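Local coordinates for protein diaminobutyrate-pyruvate transaminase and L-2,4-diaminobutyrate decarboxylase (Vibrio parahaemolyticus, PDB 2QMA) that probably binds pyridoxal 5'-phosphate in this C-terminal decarboxylase part of a two-domain protein whose other part resembles class-III aminotransferases, at residues Ala105-Pro110 with Phe323-Tyr328; Gly295-Ala300 with Ser423-Leu428; Phe327-Ser332 with Leu378-Thr383. All blocks are in the same frame, centred on the assembly; numbering follows the deposited sequence.

Contact 1 of 3, residues Ala105-Pro110 with Phe323-Tyr328; sequences AHLHTP and FHKLFY
Thr109 and Leu107 meet Lys325 where two loops come together in the pyridoxal-dependent decarboxylase domain. Residues 323-328 follow strand 318-322 and carry Lys325, the lysine predicted to take up pyridoxal phosphate as a Schiff base; no cofactor is attached here.

Polar contacts centre on Thr109. Its OG1 lies opposite the backbone N, with chi1 at -152°, and from there donates to Lys325 O at 2.7 Å, tilted 29° from the carbonyl plane. The same carbonyl closes the type I turn Lys325-Tyr328 by accepting from Tyr328 N, and the two donors arrive from opposite faces of its plane. By accepting from both, this one oxygen holds the turn closed and joins it to the 105-110 loop. A water forms a second bridge, accepting from Thr109 N and donating to His324 O at 2.8 Å.

The apolar part belongs to Leu107, the centre of an inverse gamma turn. Its CB and CD1 lie obliquely against the Lys325 chain, and CD1 comes within 3.7 Å of Lys325 CE. This flanks the methylene portion of the lysine, which runs extended until it bends at chi4 (74°). Beyond that bend NZ forms a salt bridge with Asp322.

The second subunit borders the site: its Asn126 bonds to His108 NE2 and Thr109 O, and its Phe23 meets the Tyr328 ring edge-to-face. Tyr328 OH is held by Leu473 O.

At the ring of Tyr328 the approach is oblique. Thr109 OG1 comes to 3.1 Å from Tyr328 CD1, while Pro110 O, buried and without a polar partner in the model, lies 3.7 Å from the same carbon.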
loop_
_atom_site.group_PDB
_atom_site.type_symbol
_atom_site.label_atom_id
_atom_site.label_comp_id
_atom_site.label_asym_id
_atom_site.label_seq_id
_atom_site.Cartn_x
_atom_site.Cartn_y
_atom_site.Cartn_z
ATOM N N ALA A 105 7.204 -1.618 -22.032
ATOM C CA ALA A 105 8.108 -2.639 -21.524
ATOM C C ALA A 105 7.442 -3.660 -20.576
ATOM O O ALA A 105 7.625 -4.875 -20.739
ATOM C CB ALA A 105 9.270 -1.983 -20.789
ATOM N N HIS A 106 6.716 -3.141 -19.584
ATOM C CA HIS A 106 6.372 -3.883 -18.352
ATOM C C HIS A 106 4.889 -3.830 -18.060
ATOM O O HIS A 106 4.121 -3.142 -18.756
ATOM C CB HIS A 106 7.093 -3.232 -17.149
ATOM C CG HIS A 106 8.563 -3.032 -17.353
ATOM N ND1 HIS A 106 9.423 -4.070 -17.642
ATOM C CD2 HIS A 106 9.330 -1.921 -17.274
ATOM C CE1 HIS A 106 10.652 -3.605 -17.754
ATOM N NE2 HIS A 106 10.623 -2.302 -17.549
ATOM N N LEU A 107 4.480 -4.529 -17.000
ATOM C CA LEU A 107 3.089 -4.458 -16.558
ATOM C C LEU A 107 2.894 -3.193 -15.741
ATOM O O LEU A 107 2.627 -3.235 -14.536
ATOM C CB LEU A 107 2.711 -5.727 -15.783
ATOM C CG LEU A 107 2.609 -6.970 -16.677
ATOM C CD1 LEU A 107 2.513 -8.265 -15.841
ATOM C CD2 LEU A 107 1.406 -6.912 -17.646
ATOM N N HIS A 108 3.037 -2.071 -16.434
ATOM C CA HIS A 108 3.031 -0.740 -15.858
ATOM C C HIS A 108 2.043 0.044 -16.725
ATOM O O HIS A 108 2.352 0.407 -17.850
ATOM C CB HIS A 108 4.424 -0.130 -15.927
ATOM C CG HIS A 108 4.511 1.260 -15.363
ATOM N ND1 HIS A 108 5.475 2.164 -15.759
ATOM C CD2 HIS A 108 3.746 1.902 -14.446
ATOM C CE1 HIS A 108 5.310 3.296 -15.095
ATOM N NE2 HIS A 108 4.269 3.158 -14.291
ATOM N N THR A 109 0.852 0.282 -16.167
ATOM C CA THR A 109 -0.333 0.610 -16.933
ATOM C C THR A 109 -0.575 2.113 -17.110
ATOM O O THR A 109 -0.367 2.918 -16.162
ATOM C CB THR A 109 -1.581 -0.151 -16.312
ATOM O OG1 THR A 109 -2.560 -0.409 -17.317
ATOM C CG2 THR A 109 -2.197 0.576 -15.120
ATOM N N PRO A 110 -0.985 2.516 -18.323
ATOM C CA PRO A 110 -1.444 3.899 -18.460
ATOM C C PRO A 110 -2.812 4.003 -17.731
ATOM O O PRO A 110 -3.710 3.166 -17.945
ATOM C CB PRO A 110 -1.545 4.098 -19.985
ATOM C CG PRO A 110 -1.838 2.699 -20.543
ATOM C CD PRO A 110 -1.086 1.753 -19.589
ATOM N N PHE A 323 -5.584 -4.823 -10.267
ATOM C CA PHE A 323 -6.284 -3.844 -11.088
ATOM C C PHE A 323 -5.344 -2.805 -11.699
ATOM O O PHE A 323 -5.669 -2.205 -12.724
ATOM C CB PHE A 323 -7.357 -3.146 -10.275
ATOM C CG PHE A 323 -8.351 -4.085 -9.663
ATOM C CD1 PHE A 323 -9.318 -4.686 -10.449
ATOM C CD2 PHE A 323 -8.291 -4.379 -8.298
ATOM C CE1 PHE A 323 -10.228 -5.571 -9.894
ATOM C CE2 PHE A 323 -9.174 -5.256 -7.721
ATOM C CZ PHE A 323 -10.161 -5.856 -8.509
ATOM N N HIS A 324 -4.185 -2.601 -11.073
ATOM C CA HIS A 324 -3.255 -1.637 -11.581
ATOM C C HIS A 324 -2.378 -2.220 -12.658
ATOM O O HIS A 324 -1.384 -1.623 -13.030
ATOM C CB HIS A 324 -2.442 -0.935 -10.468
ATOM C CG HIS A 324 -1.683 -1.863 -9.577
ATOM N ND1 HIS A 324 -0.647 -2.661 -10.023
ATOM C CD2 HIS A 324 -1.763 -2.066 -8.243
ATOM C CE1 HIS A 324 -0.133 -3.327 -9.005
ATOM N NE2 HIS A 324 -0.801 -2.993 -7.916
ATOM N N LYS A 325 -2.740 -3.399 -13.148
ATOM C CA LYS A 325 -2.153 -3.900 -14.373
ATOM C C LYS A 325 -3.183 -3.711 -15.522
ATOM O O LYS A 325 -3.428 -2.572 -15.979
ATOM C CB LYS A 325 -1.626 -5.346 -14.209
ATOM C CG LYS A 325 -0.345 -5.430 -13.350
ATOM C CD LYS A 325 0.040 -6.864 -13.028
ATOM C CE LYS A 325 1.463 -7.008 -12.540
ATOM N NZ LYS A 325 1.794 -6.563 -11.161
ATOM N N LEU A 326 -3.810 -4.792 -15.967
ATOM C CA LEU A 326 -4.604 -4.726 -17.177
ATOM C C LEU A 326 -5.986 -4.096 -16.968
ATOM O O LEU A 326 -6.695 -3.802 -17.936
ATOM C CB LEU A 326 -4.726 -6.145 -17.736
ATOM C CG LEU A 326 -4.942 -6.489 -19.198
ATOM C CD1 LEU A 326 -4.119 -5.672 -20.197
ATOM C CD2 LEU A 326 -4.781 -8.036 -19.364
ATOM N N PHE A 327 -6.374 -3.856 -15.717
ATOM C CA PHE A 327 -7.612 -3.073 -15.460
ATOM C C PHE A 327 -7.391 -1.542 -15.488
ATOM O O PHE A 327 -8.337 -0.759 -15.294
ATOM C CB PHE A 327 -8.212 -3.413 -14.107
ATOM C CG PHE A 327 -8.851 -4.799 -13.998
ATOM C CD1 PHE A 327 -10.245 -4.960 -14.074
ATOM C CD2 PHE A 327 -8.062 -5.919 -13.695
ATOM C CE1 PHE A 327 -10.841 -6.231 -13.894
ATOM C CE2 PHE A 327 -8.630 -7.167 -13.533
ATOM C CZ PHE A 327 -10.030 -7.329 -13.616
ATOM N N TYR A 328 -6.145 -1.130 -15.709
ATOM C CA TYR A 328 -5.773 0.295 -15.875
ATOM C C TYR A 328 -5.964 1.227 -14.675
ATOM O O TYR A 328 -5.954 2.454 -14.829
ATOM C CB TYR A 328 -6.550 0.874 -17.055
ATOM C CG TYR A 328 -6.410 0.053 -18.311
ATOM C CD1 TYR A 328 -5.180 -0.033 -18.978
ATOM C CD2 TYR A 328 -7.529 -0.557 -18.891
ATOM C CE1 TYR A 328 -5.048 -0.750 -20.173
ATOM C CE2 TYR A 328 -7.406 -1.281 -20.123
ATOM C CZ TYR A 328 -6.151 -1.375 -20.730
ATOM O OH TYR A 328 -6.008 -2.080 -21.899
HETATM O O HOH W 1 0.777 0.131 -13.090
#

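Contact 2 of 3, residues Gly295-Ala300 with Ser423-Leu428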
loop_
_atom_site.group_PDB
_atom_site.type_symbol
_atom_site.label_atom_id
_atom_site.label_comp_id
_atom_site.label_asym_id
_atom_site.label_seq_id
_atom_site.Cartn_x
_atom_site.Cartn_y
_atom_site.Cartn_z
ATOM N N GLY A 295 -3.438 -14.261 -10.672
ATOM C CA GLY A 295 -3.951 -13.651 -11.886
ATOM C C GLY A 295 -3.634 -12.193 -12.014
ATOM O O GLY A 295 -4.414 -11.472 -12.622
ATOM N N ALA A 296 -2.492 -11.780 -11.461
ATOM C CA ALA A 296 -2.100 -10.368 -11.437
ATOM C C ALA A 296 -2.158 -9.788 -12.856
ATOM O O ALA A 296 -2.752 -8.729 -13.043
ATOM C CB ALA A 296 -0.723 -10.166 -10.751
ATOM N N TYR A 297 -1.627 -10.516 -13.840
ATOM C CA TYR A 297 -1.704 -10.142 -15.240
ATOM C C TYR A 297 -3.035 -10.526 -15.951
ATOM O O TYR A 297 -3.848 -9.655 -16.267
ATOM C CB TYR A 297 -0.462 -10.685 -15.961
ATOM C CG TYR A 297 -0.298 -10.350 -17.449
ATOM C CD1 TYR A 297 -1.143 -9.422 -18.120
ATOM C CD2 TYR A 297 0.746 -10.945 -18.181
ATOM C CE1 TYR A 297 -0.950 -9.130 -19.507
ATOM C CE2 TYR A 297 0.943 -10.656 -19.543
ATOM C CZ TYR A 297 0.091 -9.765 -20.197
ATOM O OH TYR A 297 0.349 -9.533 -21.520
ATOM N N GLY A 298 -3.275 -11.820 -16.154
ATOM C CA GLY A 298 -4.357 -12.300 -17.017
ATOM C C GLY A 298 -5.712 -12.477 -16.354
ATOM O O GLY A 298 -6.689 -12.878 -17.000
ATOM N N GLY A 299 -5.787 -12.162 -15.066
ATOM C CA GLY A 299 -7.066 -12.183 -14.353
ATOM C C GLY A 299 -8.084 -11.301 -15.055
ATOM O O GLY A 299 -9.262 -11.634 -15.055
ATOM N N ALA A 300 -7.613 -10.218 -15.696
ATOM C CA ALA A 300 -8.507 -9.278 -16.422
ATOM C C ALA A 300 -9.312 -9.940 -17.539
ATOM O O ALA A 300 -10.409 -9.474 -17.899
ATOM C CB ALA A 300 -7.711 -8.042 -16.963
ATOM N N SER A 423 0.924 -15.289 -26.221
ATOM C CA SER A 423 -0.171 -15.961 -25.507
ATOM C C SER A 423 -1.131 -14.960 -24.889
ATOM O O SER A 423 -2.284 -15.269 -24.585
ATOM C CB SER A 423 0.393 -16.895 -24.435
ATOM O OG SER A 423 1.252 -17.866 -25.058
ATOM N N LEU A 424 -0.678 -13.728 -24.722
ATOM C CA LEU A 424 -1.556 -12.718 -24.150
ATOM C C LEU A 424 -1.288 -11.395 -24.856
ATOM O O LEU A 424 -1.679 -11.231 -26.020
ATOM C CB LEU A 424 -1.399 -12.626 -22.618
ATOM C CG LEU A 424 -2.714 -12.426 -21.835
ATOM C CD1 LEU A 424 -2.545 -12.870 -20.411
ATOM C CD2 LEU A 424 -3.170 -10.947 -21.889
ATOM N N SER A 425 -0.639 -10.465 -24.174
ATOM C CA SER A 425 -0.316 -9.178 -24.832
ATOM C C SER A 425 1.176 -8.837 -24.843
ATOM O O SER A 425 1.556 -7.653 -25.055
ATOM C CB SER A 425 -1.174 -8.036 -24.263
ATOM O OG SER A 425 -0.733 -7.596 -22.985
ATOM N N THR A 426 2.025 -9.855 -24.632
ATOM C CA THR A 426 3.474 -9.658 -24.749
ATOM C C THR A 426 4.009 -10.166 -26.103
ATOM O O THR A 426 3.458 -11.115 -26.715
ATOM C CB THR A 426 4.312 -10.318 -23.575
ATOM O OG1 THR A 426 4.210 -11.750 -23.643
ATOM C CG2 THR A 426 3.856 -9.829 -22.206
ATOM N N VAL A 427 5.101 -9.547 -26.555
ATOM C CA VAL A 427 5.785 -10.011 -27.742
ATOM C C VAL A 427 7.280 -10.104 -27.427
ATOM O O VAL A 427 7.857 -9.172 -26.910
ATOM C CB VAL A 427 5.525 -9.073 -28.944
ATOM C CG1 VAL A 427 6.338 -9.509 -30.181
ATOM C CG2 VAL A 427 4.048 -9.052 -29.286
ATOM N N LEU A 428 7.883 -11.238 -27.779
ATOM C CA LEU A 428 9.275 -11.528 -27.490
ATOM C C LEU A 428 10.043 -11.700 -28.794
ATOM O O LEU A 428 9.696 -12.533 -29.644
ATOM C CB LEU A 428 9.398 -12.778 -26.586
ATOM C CG LEU A 428 8.720 -12.711 -25.207
ATOM C CD1 LEU A 428 8.752 -14.039 -24.449
ATOM C CD2 LEU A 428 9.300 -11.589 -24.299
#
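With CG opposite the backbone N (chi1 -177°), Tyr297 extends its ring from the 295-300 turn toward Leu424, and chi1 of 76° sets Ser425 OG between its own backbone N and carbonyl carbon, where it meets the phenol. Tyr297 OH donates to Ser425 OG at 2.7 Å. The serine oxygen sits at the ring's edge and in its plane, so the bond continues the phenol outward. Ser425 OG is also bonded to Ile472 O, which links the phenol to the chain just past strand 465-471.

Leu424 covers one face of the ring. Its CD1 stands 4.1 Å from the ring centroid and only 9° off the normal, a CH-pi contact, while CD2 lies 3.7 Å from Tyr297 CE1. The side chains run antiparallel alongside each other, and Leu424 CD1 also lies 3.9 Å from Gly298 CA.

The contact spans two parts of the fold: the loop leaving strand 290-295 of the seven-stranded mixed sheet, and the residues leading into strand 426-431 of the four-stranded antiparallel sheet, together with that strand's first residue. Tyr297 also packs on Leu107, and its side chain is about 5 Å from that of Lys325, the predicted cofactor lysine.

Beside the phenol, Thr426 CG2 approaches obliquely to 3.6 Å from Tyr297 OH, while Thr426 OG1 is hydrogen-bonded to Asp270 O.

Contact 3 of 3, residues Phe327-Ser332 with Leu378-Thr383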
loop_
_atom_site.group_PDB
_atom_site.type_symbol
_atom_site.label_atom_id
_atom_site.label_comp_id
_atom_site.label_asym_id
_atom_site.label_seq_id
_atom_site.Cartn_x
_atom_site.Cartn_y
_atom_site.Cartn_z
ATOM N N PHE A 327 -6.374 -3.856 -15.717
ATOM C CA PHE A 327 -7.612 -3.073 -15.460
ATOM C C PHE A 327 -7.391 -1.542 -15.488
ATOM O O PHE A 327 -8.337 -0.759 -15.294
ATOM C CB PHE A 327 -8.212 -3.413 -14.107
ATOM C CG PHE A 327 -8.851 -4.799 -13.998
ATOM C CD1 PHE A 327 -10.245 -4.960 -14.074
ATOM C CD2 PHE A 327 -8.062 -5.919 -13.695
ATOM C CE1 PHE A 327 -10.841 -6.231 -13.894
ATOM C CE2 PHE A 327 -8.630 -7.167 -13.533
ATOM C CZ PHE A 327 -10.030 -7.329 -13.616
ATOM N N TYR A 328 -6.145 -1.130 -15.709
ATOM C CA TYR A 328 -5.773 0.295 -15.875
ATOM C C TYR A 328 -5.964 1.227 -14.675
ATOM O O TYR A 328 -5.954 2.454 -14.829
ATOM C CB TYR A 328 -6.550 0.874 -17.055
ATOM C CG TYR A 328 -6.410 0.053 -18.311
ATOM C CD1 TYR A 328 -5.180 -0.033 -18.978
ATOM C CD2 TYR A 328 -7.529 -0.557 -18.891
ATOM C CE1 TYR A 328 -5.048 -0.750 -20.173
ATOM C CE2 TYR A 328 -7.406 -1.281 -20.123
ATOM C CZ TYR A 328 -6.151 -1.375 -20.730
ATOM O OH TYR A 328 -6.008 -2.080 -21.899
ATOM N N GLN A 329 -6.139 0.653 -13.483
ATOM C CA GLN A 329 -6.255 1.458 -12.279
ATOM C C GLN A 329 -4.876 2.002 -11.869
ATOM O O GLN A 329 -3.859 1.357 -12.126
ATOM C CB GLN A 329 -6.895 0.624 -11.132
ATOM C CG GLN A 329 -8.248 0.003 -11.569
ATOM C CD GLN A 329 -9.225 1.052 -12.136
ATOM O OE1 GLN A 329 -9.820 1.825 -11.384
ATOM N NE2 GLN A 329 -9.361 1.095 -13.461
ATOM N N THR A 330 -4.845 3.154 -11.199
ATOM C CA THR A 330 -3.600 3.660 -10.640
ATOM C C THR A 330 -3.046 2.753 -9.499
ATOM O O THR A 330 -3.807 2.148 -8.707
ATOM C CB THR A 330 -3.754 5.089 -10.092
ATOM O OG1 THR A 330 -4.880 5.128 -9.232
ATOM C CG2 THR A 330 -3.957 6.155 -11.229
ATOM N N ILE A 331 -1.725 2.655 -9.417
ATOM C CA ILE A 331 -1.105 1.981 -8.254
ATOM C C ILE A 331 -1.469 2.696 -6.950
ATOM O O ILE A 331 -1.448 3.914 -6.940
ATOM C CB ILE A 331 0.428 1.919 -8.423
ATOM C CG1 ILE A 331 0.788 1.115 -9.685
ATOM C CG2 ILE A 331 1.122 1.364 -7.148
ATOM C CD1 ILE A 331 2.077 1.636 -10.337
ATOM N N SER A 332 -1.841 2.010 -5.847
ATOM C CA SER A 332 -2.106 0.563 -5.719
ATOM C C SER A 332 -3.570 0.247 -5.929
ATOM O O SER A 332 -4.469 1.065 -5.627
ATOM C CB SER A 332 -1.763 0.118 -4.290
ATOM O OG SER A 332 -2.260 1.100 -3.358
ATOM N N LEU A 378 -12.327 2.550 -4.514
ATOM C CA LEU A 378 -13.155 3.621 -5.140
ATOM C C LEU A 378 -12.852 3.663 -6.625
ATOM O O LEU A 378 -13.761 3.815 -7.438
ATOM C CB LEU A 378 -12.992 5.007 -4.474
ATOM C CG LEU A 378 -13.844 6.162 -5.090
ATOM C CD1 LEU A 378 -15.345 5.959 -4.856
ATOM C CD2 LEU A 378 -13.436 7.590 -4.588
ATOM N N LYS A 379 -11.581 3.441 -6.979
ATOM C CA LYS A 379 -11.143 3.410 -8.361
ATOM C C LYS A 379 -11.986 2.399 -9.170
ATOM O O LYS A 379 -12.527 2.774 -10.205
ATOM C CB LYS A 379 -9.667 3.029 -8.467
ATOM C CG LYS A 379 -8.721 3.957 -7.717
ATOM C CD LYS A 379 -7.357 3.254 -7.554
ATOM C CE LYS A 379 -6.531 3.950 -6.565
ATOM N NZ LYS A 379 -5.113 3.486 -6.629
ATOM N N VAL A 380 -12.083 1.150 -8.697
ATOM C CA VAL A 380 -12.814 0.125 -9.441
ATOM C C VAL A 380 -14.313 0.476 -9.421
ATOM O O VAL A 380 -15.020 0.284 -10.427
ATOM C CB VAL A 380 -12.588 -1.297 -8.880
ATOM C CG1 VAL A 380 -13.300 -2.340 -9.750
ATOM C CG2 VAL A 380 -11.086 -1.633 -8.752
ATOM N N PHE A 381 -14.813 0.955 -8.281
ATOM C CA PHE A 381 -16.234 1.281 -8.130
ATOM C C PHE A 381 -16.616 2.323 -9.185
ATOM O O PHE A 381 -17.626 2.157 -9.888
ATOM C CB PHE A 381 -16.511 1.750 -6.688
ATOM C CG PHE A 381 -17.942 2.132 -6.394
ATOM C CD1 PHE A 381 -18.911 1.161 -6.188
ATOM C CD2 PHE A 381 -18.294 3.469 -6.223
ATOM C CE1 PHE A 381 -20.211 1.513 -5.841
ATOM C CE2 PHE A 381 -19.599 3.818 -5.888
ATOM C CZ PHE A 381 -20.548 2.841 -5.690
HETATM N N MSE A 382 -15.787 3.358 -9.337
HETATM C CA MSE A 382 -16.043 4.404 -10.349
HETATM C C MSE A 382 -15.809 3.919 -11.777
HETATM O O MSE A 382 -16.633 4.178 -12.670
HETATM C CB MSE A 382 -15.228 5.673 -10.061
HETATM C CG MSE A 382 -15.578 6.241 -8.687
HETATM SE SE MSE A 382 -14.901 8.002 -8.289
HETATM C CE MSE A 382 -15.401 8.893 -9.950
ATOM N N THR A 383 -14.718 3.187 -11.982
ATOM C CA THR A 383 -14.380 2.642 -13.294
ATOM C C THR A 383 -15.504 1.759 -13.886
ATOM O O THR A 383 -15.845 1.896 -15.097
ATOM C CB THR A 383 -13.042 1.872 -13.234
ATOM O OG1 THR A 383 -11.940 2.803 -13.237
ATOM C CG2 THR A 383 -12.925 0.913 -14.405
#
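Gln329 and Lys379 bring the two backbones closest, at 6.6 Å between their CA atoms, where an irregular chain ending in a cis peptide before Ser332 passes residues 378-383 of helix 377-386. The pairing joins the loop after the predicted cofactor lysine of the pyridoxal-dependent decarboxylase domain to that helix.

Lys379 reaches across as an extended chain beyond CG, meeting the side chain of Thr330 at about a right angle. Its NZ donates to Thr330 O at 2.8 Å from well above the carbonyl plane, 56° out of it, and to Ser332 O, whose position is less certain. Glu119 and Asp376 form salt bridges with the same ammonium group, so its charge is probably well balanced despite burial. Glu119 is also hydrogen-bonded to Thr330 OG1 within this polar cluster, and Asp376 is bonded to Ser332 OG.

Gln329 is folded at chi2 (-53°), which turns its amide back toward Phe327. There NE2 donates to Phe327 O at 2.8 Å, with the acceptor close to the amide plane, and this bond fixes which way round the amide lies.

Asn126 and Arg374 of the second subunit bond to the backbone of Ile331.

The other end of the amide faces the helix: Thr383 OG1 donates to Gln329 OE1 at 3.0 Å, with a C=O...donor angle of 100°.

How the contacts relate
Contacts 1 and 3 share Phe327 and Tyr328, so the single loop between strands 318-322 and 334-338 of the mixed sheet meets residues 105-110 with its first half and helix 377-386 with its second; their centres are about 11 Å apart. The centre of contact 2 is about 10 Å from that of contact 1 and about 18 Å from that of contact 3. Its segments alternate along the chain with those of contact 1, while both segments of contact 3 fall between 300 and 423. Tyr297, about 5 Å from Lys325 between side chains, connects the lysine's surroundings to the antiparallel sheet, and contacts 1 and 3 also touch the second subunit.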